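Local coordinates for protein TetR family Transcriptional regulator (Streptococcus agalactiae 2603V/R, PDB 3KKC) that probably binds DNA as a TetR-family transcriptional regulator, and holds a nickel ion in its crystal structure, at residues His70-Gly75 / Ser115-Asp120; Tyr83-Leu88 / Thr163-Leu168; Thr100-Asp105 / Glu150-Trp155. All blocks are in the same frame, centred on the assembly; numbering follows the deposited sequence.

Three contacts of an all-helical TetR-type regulator differ in depth and chemistry. Interaction 2 is the most buried, an apolar seam joining helices 80-93 and 164-175. Interactions 1 and 3 are only partly buried; each sets an apolar core beside a lysine facing a carboxylate near the surface. Their segments 70-75 and 100-105 run past the C-terminal end of a helix, whereas 163-168 begins one. Interactions 1 and 2 touch through F72 and Y83 and share the nickel ion, bound by H70 and H86. Interactions 2 and 3 meet where L167 lies on T151 and W155. Interactions 1 and 3 do not touch, yet helix 107-129, which supplies 115-120, also packs on L102.

Interaction 1: residues His70-Gly75 / Ser115-Asp120; sequences HLFKQG and SELEHD. With NI (nickel (II) ion), chain E; IMD (imidazole), chain F.
F72 lays its ring against E116 where the turn that follows helix 57-71 packs on helix 107-129, in the all-helical fold of a TetR-family regulator. The apolar part is centred on that ring. The CB of E116 sits over one face, with F72 CE2 to E116 CB at 3.2 Å, and the methyl L117 CD2 comes in obliquely, 4.2 Å from F72 CE1. The ring and the E116 carboxylate are turned about 35° apart. I87 of helix 80-93 and F113 of helix 107-129 also pack on F72, and L71 lies on I87.

The charged part lies outside this core. K73 crosses the E116 side chain at about a right angle, and K73 CE comes to 3.2 Å from E116 OE1. Its ammonium group remains beyond salt-bridge distance, with K73 NZ 4.0 Å from E116 OE2, so the attraction is probably loose; R112 is a weak, long second partner of the same oxygen. A bend at chi2 (-70°) brings the E116 carboxylate to the lysine while OE1 stays beside the ring. D120 makes another approach, its OD2 lying 3.5 Å from F72 CB, while the backbone oxygen of F72 accepts a hydrogen bond from Y83 OH.

Metal binding comes at the start of 70-75. H70 joins H86 and H90 on nickel, and with CG anti to the backbone N (chi1 -175°) its NE2 reaches the ion at 2.2 Å. An imidazole, probably a buffer component, meets the edge of the H70 ring and gives a weak, bent hydrogen bond from its N1 to Q74 OE1 at 3.0 Å.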
loop_
_atom_site.group_PDB
_atom_site.type_symbol
_atom_site.label_atom_id
_atom_site.label_comp_id
_atom_site.label_asym_id
_atom_site.label_seq_id
_atom_site.Cartn_x
_atom_site.Cartn_y
_atom_site.Cartn_z
ATOM N N HIS A 70 21.822 -6.007 9.241
ATOM C CA HIS A 70 21.640 -6.039 10.690
ATOM C C HIS A 70 20.313 -6.641 11.173
ATOM O O HIS A 70 20.255 -7.208 12.264
ATOM C CB HIS A 70 21.824 -4.678 11.359
ATOM C CG HIS A 70 21.741 -4.756 12.857
ATOM N ND1 HIS A 70 22.711 -5.380 13.620
ATOM C CD2 HIS A 70 20.789 -4.340 13.729
ATOM C CE1 HIS A 70 22.366 -5.326 14.895
ATOM N NE2 HIS A 70 21.209 -4.695 14.992
ATOM N N LEU A 71 19.249 -6.492 10.394
ATOM C CA LEU A 71 17.951 -7.017 10.809
ATOM C C LEU A 71 17.863 -8.532 10.656
ATOM O O LEU A 71 17.466 -9.223 11.580
ATOM C CB LEU A 71 16.823 -6.349 10.029
ATOM C CG LEU A 71 16.478 -4.935 10.476
ATOM C CD1 LEU A 71 15.147 -4.506 9.916
ATOM C CD2 LEU A 71 16.435 -4.919 11.971
ATOM N N PHE A 72 18.261 -9.053 9.504
ATOM C CA PHE A 72 17.946 -10.434 9.142
ATOM C C PHE A 72 19.183 -11.293 9.044
ATOM O O PHE A 72 19.266 -12.332 9.682
ATOM C CB PHE A 72 17.240 -10.515 7.778
ATOM C CG PHE A 72 16.108 -9.535 7.593
ATOM C CD1 PHE A 72 14.862 -9.770 8.153
ATOM C CD2 PHE A 72 16.279 -8.402 6.815
ATOM C CE1 PHE A 72 13.812 -8.875 7.956
ATOM C CE2 PHE A 72 15.238 -7.512 6.617
ATOM C CZ PHE A 72 14.006 -7.752 7.184
ATOM N N LYS A 73 20.124 -10.869 8.205
ATOM C CA LYS A 73 21.279 -11.685 7.851
ATOM C C LYS A 73 22.149 -11.964 9.073
ATOM O O LYS A 73 23.328 -12.311 8.968
ATOM C CB LYS A 73 22.055 -11.034 6.703
ATOM C CG LYS A 73 21.168 -10.772 5.477
ATOM C CD LYS A 73 21.626 -9.540 4.702
ATOM C CE LYS A 73 20.471 -8.877 3.950
ATOM N NZ LYS A 73 20.832 -7.513 3.433
ATOM N N GLN A 74 21.527 -11.805 10.238
ATOM C CA GLN A 74 22.058 -12.261 11.514
ATOM C C GLN A 74 22.035 -13.786 11.659
ATOM O O GLN A 74 21.042 -14.450 11.327
ATOM C CB GLN A 74 21.222 -11.655 12.641
ATOM C CG GLN A 74 21.360 -10.164 12.760
ATOM C CD GLN A 74 22.770 -9.764 13.118
ATOM O OE1 GLN A 74 22.984 -9.056 14.096
ATOM N NE2 GLN A 74 23.745 -10.235 12.341
ATOM N N GLY A 75 23.132 -14.338 12.160
ATOM C CA GLY A 75 23.129 -15.709 12.629
ATOM C C GLY A 75 22.962 -15.705 14.139
ATOM O O GLY A 75 23.362 -16.640 14.826
ATOM N N SER A 115 11.337 -8.268 0.137
ATOM C CA SER A 115 12.102 -9.412 -0.331
ATOM C C SER A 115 12.902 -10.088 0.776
ATOM O O SER A 115 13.149 -11.290 0.725
ATOM C CB SER A 115 13.019 -9.014 -1.485
ATOM O OG SER A 115 13.974 -10.029 -1.739
ATOM N N GLU A 116 13.316 -9.326 1.778
ATOM C CA GLU A 116 14.026 -9.921 2.908
ATOM C C GLU A 116 13.060 -10.737 3.767
ATOM O O GLU A 116 13.352 -11.880 4.130
ATOM C CB GLU A 116 14.756 -8.854 3.732
ATOM C CG GLU A 116 15.851 -8.129 2.951
ATOM C CD GLU A 116 17.058 -9.014 2.644
ATOM O OE1 GLU A 116 17.467 -9.801 3.538
ATOM O OE2 GLU A 116 17.604 -8.908 1.517
ATOM N N LEU A 117 11.906 -10.145 4.071
ATOM C CA LEU A 117 10.791 -10.860 4.683
ATOM C C LEU A 117 10.506 -12.191 3.994
ATOM O O LEU A 117 10.301 -13.190 4.657
ATOM C CB LEU A 117 9.541 -9.988 4.693
ATOM C CG LEU A 117 9.609 -8.740 5.585
ATOM C CD1 LEU A 117 8.404 -7.822 5.341
ATOM C CD2 LEU A 117 9.692 -9.142 7.050
ATOM N N GLU A 118 10.535 -12.222 2.673
ATOM C CA GLU A 118 10.301 -13.468 1.950
ATOM C C GLU A 118 11.352 -14.529 2.219
ATOM O O GLU A 118 11.076 -15.719 2.120
ATOM C CB GLU A 118 10.261 -13.242 0.434
ATOM C CG GLU A 118 8.965 -12.736 -0.113
ATOM C CD GLU A 118 8.893 -12.874 -1.632
ATOM O OE1 GLU A 118 9.448 -13.866 -2.167
ATOM O OE2 GLU A 118 8.279 -11.996 -2.289
ATOM N N HIS A 119 12.570 -14.112 2.516
ATOM C CA HIS A 119 13.678 -15.056 2.611
ATOM C C HIS A 119 13.936 -15.478 4.054
ATOM O O HIS A 119 14.342 -16.616 4.330
ATOM C CB HIS A 119 14.931 -14.423 2.010
ATOM C CG HIS A 119 16.127 -15.323 2.000
ATOM N ND1 HIS A 119 16.295 -16.327 1.070
ATOM C CD2 HIS A 119 17.231 -15.349 2.787
ATOM C CE1 HIS A 119 17.446 -16.941 1.287
ATOM N NE2 HIS A 119 18.032 -16.367 2.325
ATOM N N ASP A 120 13.692 -14.572 4.989
ATOM C CA ASP A 120 14.135 -14.822 6.352
ATOM C C ASP A 120 13.005 -14.808 7.365
ATOM O O ASP A 120 13.152 -15.325 8.466
ATOM C CB ASP A 120 15.258 -13.845 6.734
ATOM C CG ASP A 120 16.569 -14.112 5.960
ATOM O OD1 ASP A 120 16.971 -15.292 5.807
ATOM O OD2 ASP A 120 17.206 -13.138 5.505
HETATM NI NI NI E . 19.811 -4.364 16.646
HETATM N N1 IMD F . 22.304 -8.188 16.855
HETATM C C2 IMD F . 21.089 -7.844 17.333
HETATM N N3 IMD F . 21.208 -6.693 18.033
HETATM C C4 IMD F . 22.501 -6.305 18.003
HETATM C C5 IMD F . 23.193 -7.250 17.256
#

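Interaction 2: residues Tyr83-Leu88 / Thr163-Leu168; sequences YLVHIL and TVEDLL. With NI (nickel (II) ion), chain E.
V164, in the first turn of helix 164-175, sets its branched side chain against V85 and L88 of helix 80-93. The residue before it, T163, is the N-cap: its OG1 accepts a nearly straight hydrogen bond from the backbone N of D166 at 3.0 Å, with an N-H...O angle of 168°, and so satisfies an amide of the first turn. V164 then does the first packing. Its CG2 meets V85 CG1 at 3.6 Å, the two valines crossing at about a right angle, and its CB stands 4.0 Å from L88 CB. E165 is more peripheral; its chain bends at chi2, and E165 OE2 reaches only the methyl V85 CG2, at 4.1 Å.

L167 touches this interface lightly, with its CD2 4.3 Å from L88 CG, while its side chain also packs on T151, W154 and W155 of helix 137-157. L168 closes the seam. CG is anti to the backbone N (chi1 -180°), which sends its CD2 methyl across to helix 80-93, 3.8 Å from V85 CG2, and the same methyl is near L84 CB. L88 CD2 comes to 4.2 Å from L168 CB. Both segments belong to the TetR-type C-terminal region, and with no hydrogen bond bridging them the joint is plain apolar helix packing.

The short helical segments cross steeply, at 122° with their axes 9.7 Å apart at closest approach. H86 points away from this interface, and its ring binds the nickel. On another flank, helix 137-157 packs W155 on V164, and F139 of the second subunit reaches L167.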
loop_
_atom_site.group_PDB
_atom_site.type_symbol
_atom_site.label_atom_id
_atom_site.label_comp_id
_atom_site.label_asym_id
_atom_site.label_seq_id
_atom_site.Cartn_x
_atom_site.Cartn_y
_atom_site.Cartn_z
ATOM N N TYR A 83 13.695 -12.978 17.255
ATOM C CA TYR A 83 14.097 -12.439 15.966
ATOM C C TYR A 83 13.085 -11.405 15.416
ATOM O O TYR A 83 13.452 -10.316 14.960
ATOM C CB TYR A 83 14.226 -13.641 15.041
ATOM C CG TYR A 83 14.760 -13.430 13.649
ATOM C CD1 TYR A 83 16.112 -13.581 13.374
ATOM C CD2 TYR A 83 13.892 -13.155 12.583
ATOM C CE1 TYR A 83 16.588 -13.430 12.083
ATOM C CE2 TYR A 83 14.356 -13.014 11.281
ATOM C CZ TYR A 83 15.705 -13.142 11.035
ATOM O OH TYR A 83 16.173 -12.993 9.745
ATOM N N LEU A 84 11.808 -11.752 15.470
ATOM C CA LEU A 84 10.746 -10.818 15.128
ATOM C C LEU A 84 10.814 -9.606 16.048
ATOM O O LEU A 84 10.752 -8.485 15.592
ATOM C CB LEU A 84 9.358 -11.493 15.240
ATOM C CG LEU A 84 8.857 -12.309 14.043
ATOM C CD1 LEU A 84 9.908 -13.288 13.597
ATOM C CD2 LEU A 84 7.551 -13.042 14.350
ATOM N N VAL A 85 10.912 -9.832 17.351
ATOM C CA VAL A 85 10.944 -8.716 18.290
ATOM C C VAL A 85 12.091 -7.725 18.006
ATOM O O VAL A 85 11.884 -6.511 18.054
ATOM C CB VAL A 85 11.017 -9.197 19.757
ATOM C CG1 VAL A 85 11.635 -8.126 20.617
ATOM C CG2 VAL A 85 9.638 -9.558 20.264
ATOM N N HIS A 86 13.287 -8.240 17.706
ATOM C CA HIS A 86 14.455 -7.390 17.424
ATOM C C HIS A 86 14.197 -6.518 16.190
ATOM O O HIS A 86 14.531 -5.329 16.172
ATOM C CB HIS A 86 15.704 -8.252 17.231
ATOM C CG HIS A 86 16.886 -7.517 16.658
ATOM N ND1 HIS A 86 17.390 -7.782 15.399
ATOM C CD2 HIS A 86 17.675 -6.546 17.177
ATOM C CE1 HIS A 86 18.432 -7.004 15.167
ATOM N NE2 HIS A 86 18.620 -6.241 16.228
ATOM N N ILE A 87 13.599 -7.123 15.164
ATOM C CA ILE A 87 13.216 -6.380 13.977
ATOM C C ILE A 87 12.273 -5.246 14.357
ATOM O O ILE A 87 12.547 -4.083 14.077
ATOM C CB ILE A 87 12.554 -7.287 12.931
ATOM C CG1 ILE A 87 13.464 -8.480 12.640
ATOM C CG2 ILE A 87 12.260 -6.512 11.679
ATOM C CD1 ILE A 87 13.136 -9.201 11.387
ATOM N N LEU A 88 11.171 -5.583 15.012
ATOM C CA LEU A 88 10.231 -4.571 15.468
ATOM C C LEU A 88 10.912 -3.550 16.385
ATOM O O LEU A 88 10.512 -2.389 16.419
ATOM C CB LEU A 88 9.033 -5.216 16.181
ATOM C CG LEU A 88 7.802 -5.664 15.389
ATOM C CD1 LEU A 88 8.032 -5.668 13.871
ATOM C CD2 LEU A 88 7.316 -7.044 15.876
ATOM N N THR A 163 3.529 -2.282 23.047
ATOM C CA THR A 163 4.901 -2.743 23.180
ATOM C C THR A 163 5.155 -3.674 22.021
ATOM O O THR A 163 4.223 -4.302 21.528
ATOM C CB THR A 163 5.109 -3.518 24.491
ATOM O OG1 THR A 163 4.431 -4.780 24.405
ATOM C CG2 THR A 163 4.565 -2.720 25.676
ATOM N N VAL A 164 6.401 -3.780 21.577
ATOM C CA VAL A 164 6.654 -4.615 20.411
ATOM C C VAL A 164 6.126 -6.024 20.644
ATOM O O VAL A 164 5.614 -6.657 19.716
ATOM C CB VAL A 164 8.133 -4.670 20.019
ATOM C CG1 VAL A 164 8.779 -3.343 20.303
ATOM C CG2 VAL A 164 8.835 -5.796 20.751
ATOM N N GLU A 165 6.229 -6.497 21.881
ATOM C CA GLU A 165 5.786 -7.845 22.213
ATOM C C GLU A 165 4.254 -8.014 22.127
ATOM O O GLU A 165 3.765 -9.021 21.620
ATOM C CB GLU A 165 6.326 -8.272 23.587
ATOM C CG GLU A 165 6.936 -7.120 24.373
ATOM C CD GLU A 165 8.449 -7.098 24.307
ATOM O OE1 GLU A 165 9.021 -5.999 24.473
ATOM O OE2 GLU A 165 9.060 -8.176 24.105
ATOM N N ASP A 166 3.507 -7.035 22.624
ATOM C CA ASP A 166 2.068 -7.007 22.399
ATOM C C ASP A 166 1.700 -7.087 20.904
ATOM O O ASP A 166 0.873 -7.894 20.501
ATOM C CB ASP A 166 1.457 -5.761 23.041
ATOM C CG ASP A 166 1.298 -5.906 24.549
ATOM O OD1 ASP A 166 1.435 -7.047 25.034
ATOM O OD2 ASP A 166 1.032 -4.897 25.243
ATOM N N LEU A 167 2.317 -6.257 20.078
ATOM C CA LEU A 167 1.993 -6.276 18.659
ATOM C C LEU A 167 2.367 -7.611 18.014
ATOM O O LEU A 167 1.622 -8.142 17.180
ATOM C CB LEU A 167 2.675 -5.119 17.917
ATOM C CG LEU A 167 2.335 -5.025 16.423
ATOM C CD1 LEU A 167 1.286 -3.917 16.100
ATOM C CD2 LEU A 167 3.593 -4.871 15.580
ATOM N N LEU A 168 3.527 -8.147 18.377
ATOM C CA LEU A 168 3.949 -9.422 17.816
ATOM C C LEU A 168 2.943 -10.504 18.203
ATOM O O LEU A 168 2.693 -11.454 17.461
ATOM C CB LEU A 168 5.326 -9.808 18.331
ATOM C CG LEU A 168 5.760 -11.144 17.732
ATOM C CD1 LEU A 168 5.923 -11.019 16.201
ATOM C CD2 LEU A 168 7.024 -11.666 18.409
HETATM NI NI NI E . 19.811 -4.364 16.646
#

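Interaction 3: residues Thr100-Asp105 / Glu150-Trp155; sequences TLLLSD and ETLKWW
L102 pushes its CD2 methyl between L152 and the aliphatic stem of K153, lying 3.9 Å from L152 CG and 3.8 Å from K153 CG. Its CG is anti to the backbone N (chi1 180°), which carries the methyl across to helix 137-157. L103 slides past K153 in the opposite direction, its CD1 4.1 Å from K153 CG.

Beyond this apolar patch the lysine chain bends at chi3 and chi4, bringing its ammonium group between two acids. K153 NZ donates to E150 OE2 at 3.2 Å in a salt bridge within its own helix, and makes a long one to D105 OD1 at 3.9 Å. D105 has left helical geometry with positive phi (69°), so the network loosely links the turn beyond one helix to helix 137-157. The residue before it, S104, turns its OG back on L101 O, donating at 2.6 Å from above the carbonyl plane.

The contact is structural packing within the C-terminal region. F109, L110 and F113 of helix 107-129 also pack on L102, T151 meets Y171 of helix 164-175, and E150, T151 and W154 pack on the second subunit.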
loop_
_atom_site.group_PDB
_atom_site.type_symbol
_atom_site.label_atom_id
_atom_site.label_comp_id
_atom_site.label_asym_id
_atom_site.label_seq_id
_atom_site.Cartn_x
_atom_site.Cartn_y
_atom_site.Cartn_z
ATOM N N THR A 100 10.888 5.687 8.953
ATOM C CA THR A 100 10.536 6.756 8.055
ATOM C C THR A 100 10.745 6.280 6.630
ATOM O O THR A 100 10.093 6.750 5.709
ATOM C CB THR A 100 11.376 7.996 8.361
ATOM O OG1 THR A 100 11.271 8.274 9.761
ATOM C CG2 THR A 100 10.887 9.229 7.540
ATOM N N LEU A 101 11.654 5.333 6.449
ATOM C CA LEU A 101 11.937 4.831 5.113
ATOM C C LEU A 101 10.723 4.060 4.607
ATOM O O LEU A 101 10.334 4.196 3.451
ATOM C CB LEU A 101 13.187 3.946 5.133
ATOM C CG LEU A 101 14.198 4.130 3.998
ATOM C CD1 LEU A 101 14.095 5.508 3.362
ATOM C CD2 LEU A 101 15.602 3.883 4.516
ATOM N N LEU A 102 10.116 3.283 5.504
ATOM C CA LEU A 102 8.968 2.433 5.199
ATOM C C LEU A 102 7.678 3.222 5.043
ATOM O O LEU A 102 6.854 2.921 4.179
ATOM C CB LEU A 102 8.766 1.406 6.310
ATOM C CG LEU A 102 7.581 0.464 6.080
ATOM C CD1 LEU A 102 7.916 -0.541 4.984
ATOM C CD2 LEU A 102 7.164 -0.262 7.358
ATOM N N LEU A 103 7.502 4.213 5.910
ATOM C CA LEU A 103 6.314 5.061 5.915
ATOM C C LEU A 103 6.317 6.072 4.755
ATOM O O LEU A 103 5.292 6.675 4.427
ATOM C CB LEU A 103 6.237 5.819 7.243
ATOM C CG LEU A 103 5.309 5.355 8.369
ATOM C CD1 LEU A 103 5.212 3.846 8.393
ATOM C CD2 LEU A 103 5.782 5.927 9.706
ATOM N N SER A 104 7.486 6.272 4.162
ATOM C CA SER A 104 7.646 7.240 3.102
ATOM C C SER A 104 7.095 6.641 1.806
ATOM O O SER A 104 6.891 7.353 0.809
ATOM C CB SER A 104 9.127 7.573 2.926
ATOM O OG SER A 104 9.802 6.498 2.288
ATOM N N ASP A 105 6.872 5.329 1.824
ATOM C CA ASP A 105 6.427 4.624 0.630
ATOM C C ASP A 105 7.483 4.533 -0.464
ATOM O O ASP A 105 7.152 4.147 -1.590
ATOM C CB ASP A 105 5.185 5.298 0.026
ATOM C CG ASP A 105 3.908 4.932 0.745
ATOM O OD1 ASP A 105 3.883 3.866 1.406
ATOM O OD2 ASP A 105 2.931 5.707 0.640
ATOM N N GLU A 150 1.671 -4.528 6.676
ATOM C CA GLU A 150 0.605 -3.589 7.009
ATOM C C GLU A 150 0.345 -3.444 8.512
ATOM O O GLU A 150 0.114 -2.339 9.000
ATOM C CB GLU A 150 -0.682 -3.922 6.254
ATOM C CG GLU A 150 -1.207 -2.764 5.420
ATOM C CD GLU A 150 -0.290 -2.414 4.261
ATOM O OE1 GLU A 150 0.147 -3.333 3.528
ATOM O OE2 GLU A 150 -0.006 -1.215 4.081
ATOM N N THR A 151 0.381 -4.534 9.269
ATOM C CA THR A 151 0.262 -4.368 10.714
ATOM C C THR A 151 1.317 -3.356 11.152
ATOM O O THR A 151 1.004 -2.363 11.818
ATOM C CB THR A 151 0.436 -5.692 11.487
ATOM O OG1 THR A 151 -0.719 -6.507 11.290
ATOM C CG2 THR A 151 0.616 -5.438 13.000
ATOM N N LEU A 152 2.555 -3.616 10.728
ATOM C CA LEU A 152 3.735 -2.805 11.036
ATOM C C LEU A 152 3.573 -1.308 10.704
ATOM O O LEU A 152 3.723 -0.464 11.587
ATOM C CB LEU A 152 4.939 -3.407 10.318
ATOM C CG LEU A 152 6.194 -2.562 10.290
ATOM C CD1 LEU A 152 6.459 -2.043 11.673
ATOM C CD2 LEU A 152 7.362 -3.386 9.797
ATOM N N LYS A 153 3.237 -0.981 9.454
ATOM C CA LYS A 153 2.980 0.420 9.085
ATOM C C LYS A 153 1.956 1.061 10.002
ATOM O O LYS A 153 2.118 2.196 10.430
ATOM C CB LYS A 153 2.490 0.561 7.630
ATOM C CG LYS A 153 3.578 0.533 6.577
ATOM C CD LYS A 153 3.012 0.080 5.243
ATOM C CE LYS A 153 3.058 1.187 4.179
ATOM N NZ LYS A 153 1.733 1.353 3.504
ATOM N N TRP A 154 0.876 0.343 10.274
ATOM C CA TRP A 154 -0.219 0.912 11.049
ATOM C C TRP A 154 0.293 1.286 12.463
ATOM O O TRP A 154 0.004 2.369 12.996
ATOM C CB TRP A 154 -1.410 -0.073 11.077
ATOM C CG TRP A 154 -2.370 0.209 12.171
ATOM C CD1 TRP A 154 -3.428 1.066 12.128
ATOM C CD2 TRP A 154 -2.340 -0.337 13.513
ATOM N NE1 TRP A 154 -4.069 1.086 13.358
ATOM C CE2 TRP A 154 -3.419 0.239 14.223
ATOM C CE3 TRP A 154 -1.510 -1.247 14.172
ATOM C CZ2 TRP A 154 -3.699 -0.078 15.587
ATOM C CZ3 TRP A 154 -1.786 -1.566 15.554
ATOM C CH2 TRP A 154 -2.873 -0.976 16.228
ATOM N N TRP A 155 1.076 0.378 13.036
ATOM C CA TRP A 155 1.634 0.523 14.372
ATOM C C TRP A 155 2.559 1.748 14.437
ATOM O O TRP A 155 2.523 2.522 15.395
ATOM C CB TRP A 155 2.384 -0.769 14.717
ATOM C CG TRP A 155 3.099 -0.807 16.045
ATOM C CD1 TRP A 155 2.559 -0.590 17.282
ATOM C CD2 TRP A 155 4.481 -1.133 16.263
ATOM N NE1 TRP A 155 3.520 -0.739 18.243
ATOM C CE2 TRP A 155 4.707 -1.075 17.647
ATOM C CE3 TRP A 155 5.548 -1.463 15.416
ATOM C CZ2 TRP A 155 5.959 -1.338 18.212
ATOM C CZ3 TRP A 155 6.787 -1.726 15.976
ATOM C CH2 TRP A 155 6.982 -1.661 17.360
#